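Long-range contact in adenine phosphoribosyltransferase, putative (Trypanosoma brucei brucei, PDB 5VN4), which probably catalyses the transfer of phosphoribosyl from 5-phospho-alpha-D-ribose 1-diphosphate to adenine, giving AMP and diphosphate in purine salvage: residues K30-Y38 / A51-V62. Sequence-based numbering, arbitrary orientation. Where two conformers were deposited one is given.
Sequences KFEKVYKWY and AEVGNITENPEV. With ADE (adenine), chain C.
Ala-51, part of the adenine pocket of this type I phosphoribosyltransferase, faces Trp-37 in a single antiparallel non-hydrogen-bonded pair, in which Ala-51 N does not bond to Trp-37 but donates to adenine N1 (3.0 Å, nearly straight at 169°). The methyl of Ala-51 rests between that base and Tyr-35, whose CE1 lies 3.7 Å from Ala-51 CB. Ile-56 fills one face of the Tyr-35 ring: its CD1 sits over the centre in a CH-pi contact, 3.7 Å from the centroid. The phenol OH donates to a water that in turn donates to Ala-51 O, so the ring is held by its face and its hydroxyl together. Further along, Val-62 CG1 lies over the Phe-31 ring, offset toward the rim (3.8 Å to the centroid), while Val-62 CG2 meets Val-34 CG2. With CG anti to its carbonyl carbon (chi1 -69°), Asn-55 sends ND2 to Tyr-38 OH at 3.0 Å; the hydroxyl lies in the amide plane of Asn-55, and ND2 comes in at the edge of the Tyr-38 ring. The same ND2 also donates to a second water, which accepts from Lys-36 N and donates to Glu-52 O, bridging backbones that make no direct hydrogen bond here. Asn-59 N-caps the next helix through OD1, accepting from Val-62 N at 2.9 Å, and its ND2 packs on Val-34 CG1. Strand 37-38 thus pairs with strand 50-51, while helix 26-34 and Tyr-35 pack on helix 54-57 and the start of helix 60-75; Phe-31 and Tyr-35 continue onto Val-212 of strand 208-213, and Glu-52 OE1 accepts from Ala-116 N of the second subunit.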
loop_
_atom_site.group_PDB
_atom_site.type_symbol
_atom_site.label_atom_id
_atom_site.label_comp_id
_atom_site.label_asym_id
_atom_site.label_seq_id
_atom_site.Cartn_x
_atom_site.Cartn_y
_atom_site.Cartn_z
ATOM N N LYS A 30 12.071 -3.401 19.500
ATOM C CA LYS A 30 11.015 -2.438 19.188
ATOM C C LYS A 30 9.781 -3.125 18.607
ATOM O O LYS A 30 8.650 -2.803 18.984
ATOM C CB LYS A 30 11.538 -1.365 18.229
ATOM C CG LYS A 30 12.563 -0.431 18.857
ATOM C CD LYS A 30 13.024 0.641 17.888
ATOM C CE LYS A 30 13.944 1.628 18.573
ATOM N NZ LYS A 30 15.153 0.954 19.107
ATOM N N PHE A 31 9.977 -4.067 17.674
ATOM C CA PHE A 31 8.857 -4.843 17.144
ATOM C C PHE A 31 8.125 -5.581 18.259
ATOM O O PHE A 31 6.892 -5.682 18.241
ATOM C CB PHE A 31 9.354 -5.880 16.133
ATOM C CG PHE A 31 9.411 -5.398 14.705
ATOM C CD1 PHE A 31 8.266 -5.362 13.917
ATOM C CD2 PHE A 31 10.621 -5.043 14.126
ATOM C CE1 PHE A 31 8.328 -4.950 12.577
ATOM C CE2 PHE A 31 10.681 -4.639 12.795
ATOM C CZ PHE A 31 9.530 -4.599 12.024
ATOM N N GLU A 32 8.869 -6.119 19.232
ATOM C CA GLU A 32 8.240 -6.914 20.285
ATOM C C GLU A 32 7.268 -6.089 21.115
ATOM O O GLU A 32 6.329 -6.642 21.694
ATOM C CB GLU A 32 9.305 -7.535 21.186
ATOM C CG GLU A 32 10.016 -8.710 20.532
ATOM C CD GLU A 32 11.203 -9.220 21.329
ATOM O OE1 GLU A 32 11.509 -8.636 22.392
ATOM O OE2 GLU A 32 11.836 -10.211 20.886
ATOM N N LYS A 33 7.463 -4.773 21.182
ATOM C CA LYS A 33 6.570 -3.929 21.962
ATOM C C LYS A 33 5.359 -3.440 21.179
ATOM O O LYS A 33 4.421 -2.921 21.791
ATOM C CB LYS A 33 7.351 -2.749 22.550
ATOM C CG LYS A 33 8.434 -3.214 23.507
ATOM C CD LYS A 33 9.252 -2.085 24.093
ATOM C CE LYS A 33 10.349 -2.652 24.990
ATOM N NZ LYS A 33 11.208 -3.628 24.252
ATOM N N VAL A 34 5.336 -3.612 19.857
ATOM C CA VAL A 34 4.259 -3.046 19.056
ATOM C C VAL A 34 3.487 -4.087 18.264
ATOM O O VAL A 34 2.280 -3.917 18.059
ATOM C CB VAL A 34 4.722 -1.883 18.158
ATOM C CG1 VAL A 34 5.188 -0.712 19.009
ATOM C CG2 VAL A 34 5.808 -2.342 17.226
ATOM N N TYR A 35 4.127 -5.175 17.827
ATOM C CA TYR A 35 3.405 -6.173 17.041
ATOM C C TYR A 35 2.412 -6.887 17.953
ATOM O O TYR A 35 2.780 -7.369 19.031
ATOM C CB TYR A 35 4.374 -7.167 16.398
ATOM C CG TYR A 35 4.249 -7.352 14.880
ATOM C CD1 TYR A 35 3.033 -7.225 14.214
ATOM C CD2 TYR A 35 5.369 -7.668 14.120
ATOM C CE1 TYR A 35 2.941 -7.417 12.829
ATOM C CE2 TYR A 35 5.290 -7.847 12.751
ATOM C CZ TYR A 35 4.080 -7.718 12.108
ATOM O OH TYR A 35 4.047 -7.910 10.742
ATOM N N LYS A 36 1.145 -6.880 17.564
ATOM C CA LYS A 36 0.106 -7.615 18.270
ATOM C C LYS A 36 -0.494 -8.666 17.349
ATOM O O LYS A 36 -0.574 -8.488 16.126
ATOM C CB LYS A 36 -1.024 -6.689 18.734
ATOM C CG LYS A 36 -0.576 -5.497 19.549
ATOM C CD LYS A 36 0.133 -5.925 20.824
ATOM C CE LYS A 36 0.648 -4.717 21.588
ATOM N NZ LYS A 36 1.472 -5.126 22.756
ATOM N N TRP A 37 -0.938 -9.758 17.949
ATOM C CA TRP A 37 -1.670 -10.772 17.214
ATOM C C TRP A 37 -3.101 -10.862 17.720
ATOM O O TRP A 37 -3.400 -10.537 18.875
ATOM C CB TRP A 37 -0.992 -12.143 17.284
ATOM C CG TRP A 37 -0.893 -12.724 18.668
ATOM C CD1 TRP A 37 0.140 -12.574 19.546
ATOM C CD2 TRP A 37 -1.863 -13.550 19.328
ATOM N NE1 TRP A 37 -0.127 -13.248 20.714
ATOM C CE2 TRP A 37 -1.347 -13.863 20.602
ATOM C CE3 TRP A 37 -3.112 -14.063 18.964
ATOM C CZ2 TRP A 37 -2.040 -14.656 21.517
ATOM C CZ3 TRP A 37 -3.799 -14.860 19.879
ATOM C CH2 TRP A 37 -3.258 -15.145 21.137
ATOM N N TYR A 38 -3.983 -11.312 16.841
ATOM C CA TYR A 38 -5.397 -11.419 17.150
ATOM C C TYR A 38 -5.854 -12.847 16.909
ATOM O O TYR A 38 -5.432 -13.496 15.945
ATOM C CB TYR A 38 -6.195 -10.428 16.292
ATOM C CG TYR A 38 -5.809 -8.990 16.570
ATOM C CD1 TYR A 38 -4.654 -8.435 16.014
ATOM C CD2 TYR A 38 -6.571 -8.195 17.427
ATOM C CE1 TYR A 38 -4.285 -7.135 16.290
ATOM C CE2 TYR A 38 -6.217 -6.878 17.695
ATOM C CZ TYR A 38 -5.070 -6.356 17.118
ATOM O OH TYR A 38 -4.685 -5.057 17.381
ATOM N N ALA A 51 -1.255 -11.381 12.651
ATOM C CA ALA A 51 -0.394 -10.237 12.953
ATOM C C ALA A 51 -0.848 -9.038 12.124
ATOM O O ALA A 51 -0.519 -8.919 10.939
ATOM C CB ALA A 51 1.060 -10.599 12.683
ATOM N N GLU A 52 -1.589 -8.131 12.760
ATOM C CA GLU A 52 -2.169 -6.982 12.070
ATOM C C GLU A 52 -1.090 -5.957 11.716
ATOM O O GLU A 52 -0.408 -5.417 12.593
ATOM C CB GLU A 52 -3.244 -6.355 12.962
ATOM C CG GLU A 52 -3.756 -4.989 12.518
ATOM C CD GLU A 52 -4.374 -5.003 11.131
ATOM O OE1 GLU A 52 -5.192 -5.914 10.851
ATOM O OE2 GLU A 52 -4.035 -4.099 10.328
ATOM N N VAL A 53 -0.954 -5.657 10.423
ATOM C CA VAL A 53 0.095 -4.734 9.991
ATOM C C VAL A 53 -0.167 -3.296 10.443
ATOM O O VAL A 53 0.779 -2.497 10.536
ATOM C CB VAL A 53 0.274 -4.817 8.461
ATOM C CG1 VAL A 53 -0.839 -4.047 7.759
ATOM C CG2 VAL A 53 1.647 -4.318 8.043
ATOM N N GLY A 54 -1.422 -2.943 10.741
ATOM C CA GLY A 54 -1.713 -1.571 11.127
ATOM C C GLY A 54 -1.025 -1.132 12.406
ATOM O O GLY A 54 -0.712 0.048 12.566
ATOM N N ASN A 55 -0.756 -2.062 13.328
ATOM C CA ASN A 55 -0.015 -1.667 14.524
ATOM C C ASN A 55 1.438 -1.339 14.209
ATOM O O ASN A 55 2.079 -0.608 14.971
ATOM C CB ASN A 55 -0.134 -2.733 15.610
ATOM C CG ASN A 55 -1.542 -2.822 16.174
ATOM O OD1 ASN A 55 -2.138 -1.805 16.540
ATOM N ND2 ASN A 55 -2.093 -4.034 16.219
ATOM N N ILE A 56 1.957 -1.839 13.090
ATOM C CA ILE A 56 3.291 -1.458 12.639
ATOM C C ILE A 56 3.259 -0.089 11.970
ATOM O O ILE A 56 4.073 0.788 12.285
ATOM C CB ILE A 56 3.866 -2.528 11.689
ATOM C CG1 ILE A 56 3.916 -3.898 12.384
ATOM C CG2 ILE A 56 5.241 -2.087 11.152
ATOM C CD1 ILE A 56 4.707 -3.899 13.679
ATOM N N THR A 57 2.333 0.110 11.023
ATOM C CA THR A 57 2.304 1.387 10.312
ATOM C C THR A 57 1.957 2.539 11.247
ATOM O O THR A 57 2.341 3.684 10.981
ATOM C CB THR A 57 1.354 1.350 9.111
ATOM O OG1 THR A 57 0.003 1.145 9.538
ATOM C CG2 THR A 57 1.756 0.245 8.163
ATOM N N GLU A 58 1.249 2.261 12.342
ATOM C CA GLU A 58 0.932 3.281 13.327
ATOM C C GLU A 58 2.107 3.646 14.221
ATOM O O GLU A 58 1.974 4.582 15.023
ATOM C CB GLU A 58 -0.262 2.849 14.173
ATOM C CG GLU A 58 -1.552 2.927 13.408
ATOM C CD GLU A 58 -2.730 2.377 14.171
ATOM O OE1 GLU A 58 -2.719 2.415 15.423
ATOM O OE2 GLU A 58 -3.678 1.917 13.503
ATOM N N ASN A 59 3.249 2.966 14.093
ATOM C CA ASN A 59 4.421 3.288 14.898
ATOM C C ASN A 59 5.512 3.846 13.996
ATOM O O ASN A 59 6.250 3.073 13.366
ATOM C CB ASN A 59 4.921 2.052 15.649
ATOM C CG ASN A 59 5.960 2.398 16.686
ATOM O OD1 ASN A 59 7.154 2.462 16.389
ATOM N ND2 ASN A 59 5.508 2.658 17.911
ATOM N N PRO A 60 5.657 5.172 13.890
ATOM C CA PRO A 60 6.648 5.710 12.945
ATOM C C PRO A 60 8.077 5.309 13.264
ATOM O O PRO A 60 8.888 5.194 12.338
ATOM C CB PRO A 60 6.415 7.233 12.994
ATOM C CG PRO A 60 5.693 7.470 14.288
ATOM C CD PRO A 60 4.831 6.242 14.479
ATOM N N GLU A 61 8.419 5.091 14.539
ATOM C CA GLU A 61 9.774 4.651 14.865
ATOM C C GLU A 61 10.089 3.297 14.232
ATOM O O GLU A 61 11.163 3.110 13.648
ATOM C CB GLU A 61 9.981 4.624 16.383
ATOM C CG GLU A 61 11.383 4.208 16.801
ATOM C CD GLU A 61 11.596 4.256 18.301
ATOM O OE1 GLU A 61 12.622 4.813 18.731
ATOM O OE2 GLU A 61 10.738 3.749 19.050
ATOM N N VAL A 62 9.169 2.332 14.341
ATOM C CA VAL A 62 9.402 1.032 13.709
ATOM C C VAL A 62 9.389 1.156 12.187
ATOM O O VAL A 62 10.204 0.528 11.498
ATOM C CB VAL A 62 8.417 -0.035 14.231
ATOM C CG1 VAL A 62 8.461 -1.290 13.356
ATOM C CG2 VAL A 62 8.730 -0.402 15.686
HETATM N N9 ADE C . -0.783 -13.421 6.170
HETATM C C8 ADE C . -0.627 -14.773 6.150
HETATM N N7 ADE C . -0.573 -15.317 7.345
HETATM C C5 ADE C . -0.697 -14.245 8.207
HETATM C C6 ADE C . -0.713 -14.153 9.620
HETATM N N6 ADE C . -0.594 -15.213 10.444
HETATM N N1 ADE C . -0.858 -12.926 10.159
HETATM C C2 ADE C . -0.971 -11.872 9.338
HETATM N N3 ADE C . -0.977 -11.835 8.006
HETATM C C4 ADE C . -0.828 -13.068 7.497
HETATM O O HOH W 1 1.653 -7.702 9.522
HETATM O O HOH W 2 -0.317 -6.026 15.190
#